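Local coordinates for protein TqaL (Neurospora crassa, PDB 7EEH) that belongs to the 2OG-Fe dioxygenase family of the cupin clan and binds an iron ion, at residues 165-170 and 266-271. The protein carries 1 engineered substitution. Numbering follows the deposited sequence.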
ATOM      1  N   ASN B 165       4.546  21.135 -26.341  1.00 18.44           N
ATOM      2  CA  ASN B 165       5.685  20.225 -26.298  1.00 18.03           C
ATOM      3  C   ASN B 165       6.855  21.012 -26.885  1.00 20.33           C
ATOM      4  O   ASN B 165       6.805  21.420 -28.048  1.00 21.65           O
ATOM      5  CB  ASN B 165       5.368  18.958 -27.084  1.00 18.77           C
ATOM      6  CG  ASN B 165       6.464  17.924 -27.013  1.00 20.93           C
ATOM      7  OD1 ASN B 165       7.502  18.112 -26.363  1.00 24.09           O
ATOM      8  ND2 ASN B 165       6.227  16.807 -27.661  1.00 18.87           N
ATOM      9  N   LEU B 166       7.873  21.283 -26.071  1.00 21.72           N
ATOM     10  CA  LEU B 166       8.843  22.332 -26.374  1.00 21.67           C
ATOM     11  C   LEU B 166      10.264  21.823 -26.181  1.00 24.57           C
ATOM     12  O   LEU B 166      10.613  21.331 -25.102  1.00 25.16           O
ATOM     13  CB  LEU B 166       8.596  23.572 -25.481  1.00 22.07           C
ATOM     14  CG  LEU B 166       9.685  24.649 -25.433  1.00 25.51           C
ATOM     15  CD1 LEU B 166       9.833  25.309 -26.784  1.00 28.88           C
ATOM     16  CD2 LEU B 166       9.394  25.694 -24.380  1.00 28.14           C
ATOM     17  N   ARG B 167      11.089  21.956 -27.218  1.00 21.51           N
ATOM     18  CA  ARG B 167      12.522  21.710 -27.114  1.00 23.87           C
ATOM     19  C   ARG B 167      13.238  23.048 -27.249  1.00 28.47           C
ATOM     20  O   ARG B 167      13.129  23.710 -28.289  1.00 29.27           O
ATOM     21  CB  ARG B 167      12.996  20.722 -28.186  1.00 22.39           C
ATOM     22  CG  ARG B 167      14.500  20.764 -28.439  1.00 26.51           C
ATOM     23  CD  ARG B 167      14.960  19.608 -29.316  1.00 24.74           C
ATOM     24  NE  ARG B 167      14.711  18.310 -28.692  1.00 23.29           N
ATOM     25  CZ  ARG B 167      14.839  17.143 -29.311  1.00 26.25           C
ATOM     26  NH1 ARG B 167      15.233  17.100 -30.586  1.00 21.89           N
ATOM     27  NH2 ARG B 167      14.570  16.016 -28.660  1.00 23.25           N
ATOM     28  N   THR B 168      13.933  23.465 -26.195  1.00 27.63           N
ATOM     29  CA  THR B 168      14.759  24.664 -26.284  1.00 31.89           C
ATOM     30  C   THR B 168      16.164  24.269 -26.723  1.00 32.05           C
ATOM     31  O   THR B 168      16.603  23.145 -26.491  1.00 30.09           O
ATOM     32  CB  THR B 168      14.811  25.417 -24.951  1.00 29.77           C
ATOM     33  OG1 THR B 168      15.444  24.603 -23.957  1.00 26.22           O
ATOM     34  CG2 THR B 168      13.400  25.798 -24.495  1.00 31.24           C
ATOM     35  N   VAL B 169      16.859  25.197 -27.377  1.00 36.27           N
ATOM     36  CA  VAL B 169      18.180  24.939 -27.953  1.00 32.26           C
ATOM     37  C   VAL B 169      19.110  26.078 -27.553  1.00 35.19           C
ATOM     38  O   VAL B 169      18.801  27.249 -27.798  1.00 35.88           O
ATOM     39  CB  VAL B 169      18.125  24.806 -29.486  1.00 37.30           C
ATOM     40  CG1 VAL B 169      19.494  24.447 -30.038  1.00 36.95           C
ATOM     41  CG2 VAL B 169      17.093  23.770 -29.901  1.00 32.09           C
ATOM     42  N   THR B 170      20.236  25.737 -26.931  1.00 36.56           N
ATOM     43  CA  THR B 170      21.251  26.697 -26.507  1.00 44.28           C
ATOM     44  C   THR B 170      22.505  26.435 -27.326  1.00 51.01           C
ATOM     45  O   THR B 170      23.055  25.329 -27.281  1.00 51.10           O
ATOM     46  CB  THR B 170      21.567  26.568 -25.012  1.00 48.99           C
ATOM     47  OG1 THR B 170      20.370  26.734 -24.239  1.00 47.56           O
ATOM     48  CG2 THR B 170      22.598  27.614 -24.582  1.00 49.46           C
ATOM     49  N   GLU B 266      25.809  22.153 -28.451  1.00 43.11           N
ATOM     50  CA  GLU B 266      24.493  22.665 -28.115  1.00 45.84           C
ATOM     51  C   GLU B 266      23.888  21.860 -26.969  1.00 40.45           C
ATOM     52  O   GLU B 266      24.208  20.685 -26.760  1.00 41.13           O
ATOM     53  CB  GLU B 266      23.565  22.630 -29.328  1.00 42.09           C
ATOM     54  CG  GLU B 266      23.125  21.226 -29.712  1.00 45.49           C
ATOM     55  CD  GLU B 266      22.072  21.218 -30.804  1.00 46.86           C
ATOM     56  OE1 GLU B 266      21.878  22.275 -31.448  1.00 50.15           O
ATOM     57  OE2 GLU B 266      21.436  20.158 -31.015  1.00 49.53           O
ATOM     58  N   ALA B 267      23.009  22.510 -26.220  1.00 40.19           N
ATOM     59  CA  ALA B 267      22.245  21.854 -25.172  1.00 38.09           C
ATOM     60  C   ALA B 267      20.760  21.993 -25.483  1.00 36.83           C
ATOM     61  O   ALA B 267      20.301  23.065 -25.884  1.00 37.39           O
ATOM     62  CB  ALA B 267      22.567  22.452 -23.798  1.00 37.85           C
ATOM     63  N   THR B 268      20.013  20.905 -25.302  1.00 36.08           N
ATOM     64  CA  THR B 268      18.574  20.912 -25.533  1.00 33.80           C
ATOM     65  C   THR B 268      17.843  20.432 -24.283  1.00 29.02           C
ATOM     66  O   THR B 268      18.382  19.659 -23.492  1.00 30.87           O
ATOM     67  CB  THR B 268      18.200  20.028 -26.725  1.00 28.38           C
ATOM     68  OG1 THR B 268      18.533  18.666 -26.432  1.00 33.61           O
ATOM     69  CG2 THR B 268      18.957  20.454 -27.964  1.00 35.12           C
ATOM     70  N   ARG B 269      16.601  20.875 -24.128  1.00 23.46           N
ATOM     71  CA  ARG B 269      15.765  20.485 -22.989  1.00 25.59           C
ATOM     72  C   ARG B 269      14.349  20.288 -23.500  1.00 24.27           C
ATOM     73  O   ARG B 269      13.783  21.211 -24.094  1.00 21.73           O
ATOM     74  CB  ARG B 269      15.787  21.560 -21.901  1.00 25.39           C
ATOM     75  CG  ARG B 269      15.043  21.218 -20.603  1.00 22.62           C
ATOM     76  CD  ARG B 269      15.321  22.326 -19.610  1.00 26.57           C
ATOM     77  NE  ARG B 269      14.543  22.257 -18.378  1.00 26.71           N
ATOM     78  CZ  ARG B 269      13.445  22.961 -18.122  1.00 30.92           C
ATOM     79  NH1 ARG B 269      12.932  23.792 -19.029  1.00 30.45           N
ATOM     80  NH2 ARG B 269      12.858  22.830 -16.937  1.00 22.45           N
ATOM     81  N   ASP B 270      13.777  19.108 -23.276  1.00 21.63           N
ATOM     82  CA  ASP B 270      12.450  18.766 -23.787  1.00 19.94           C
ATOM     83  C   ASP B 270      11.431  18.782 -22.648  1.00 22.39           C
ATOM     84  O   ASP B 270      11.594  18.054 -21.664  1.00 19.13           O
ATOM     85  CB  ASP B 270      12.463  17.398 -24.460  1.00 19.25           C
ATOM     86  CG  ASP B 270      13.505  17.301 -25.573  1.00 26.70           C
ATOM     87  OD1 ASP B 270      13.887  18.352 -26.123  1.00 23.32           O
ATOM     88  OD2 ASP B 270      13.943  16.177 -25.876  1.00 25.18           O
HETATM   89  N   MSE B 271      10.376  19.582 -22.804  1.00 20.86           N
HETATM   90  CA  MSE B 271       9.329  19.758 -21.786  1.00 21.64           C
HETATM   91  C   MSE B 271       7.938  19.517 -22.362  1.00 22.01           C
HETATM   92  O   MSE B 271       7.711  19.733 -23.554  1.00 18.12           O
HETATM   93  CB  MSE B 271       9.347  21.182 -21.211  1.00 20.35           C
HETATM   94  CG  MSE B 271      10.639  21.623 -20.530  1.00 23.49           C
HETATM   95 SE   MSE B 271      11.229  20.456 -19.090  1.00 27.03          SE
HETATM   96  CE  MSE B 271       9.875  21.104 -17.794  1.00 16.75           C
TER
HETATM   97  O   HOH W   1      14.253  24.937 -21.591  1.00 34.89           O
HETATM   98  O   HOH W   2      18.048  24.714 -24.241  1.00 38.10           O
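Glu266, just ahead of its strand, lays carboxylate OE1 against CG1 of Val169 at 3.5 Å, while OE2 is taken by Lys199 in a salt bridge. Ala267 then forms the first antiparallel hydrogen-bonded pair, exchanging two backbone bonds with Thr170. The carbonyl of Ala267 also accepts from a water that links the hydroxyls of Thr168 and Thr170. Thr268 sits opposite Val169 in a non-hydrogen-bonded pair, and its CB comes 4.1 Å from CG of Arg167, the two side chains slanting past one another. At Arg269 the backbone pairs with Thr168, and the two side chains run alongside each other, CB of Arg269 3.7 Å from OG1 of Thr168. A second water bridges Arg269 NH1 and Thr168 OG1, lying in the guanidinium plane. Asp270 faces Arg167 across the next non-hydrogen-bonded pair. The arginine turns at CG-CD (chi3 -62°), presenting its side edge. NE of Arg167 meets OD1 of Asp270 at 2.7 Å, almost straight. NH2 of Arg167 reaches OD2 of Asp270 at 2.9 Å. Both oxygens lie near the guanidinium plane, but the arginine is tilted out of the carboxylate's, the planes 27° apart. Met271, a selenomethionine, exchanges two backbone bonds with Leu166 and bends SE over the centre of the Arg269 guanidinium. The sheet is consistent with the double-stranded beta-helix core of the cupin clan. Chemically, a two-pronged salt bridge clamps the face bearing Arg167 and Asp270 and probably neutralises the buried carboxylate; the face bearing Thr168 and Arg269 is joined by side-chain packing and by water between their polar ends.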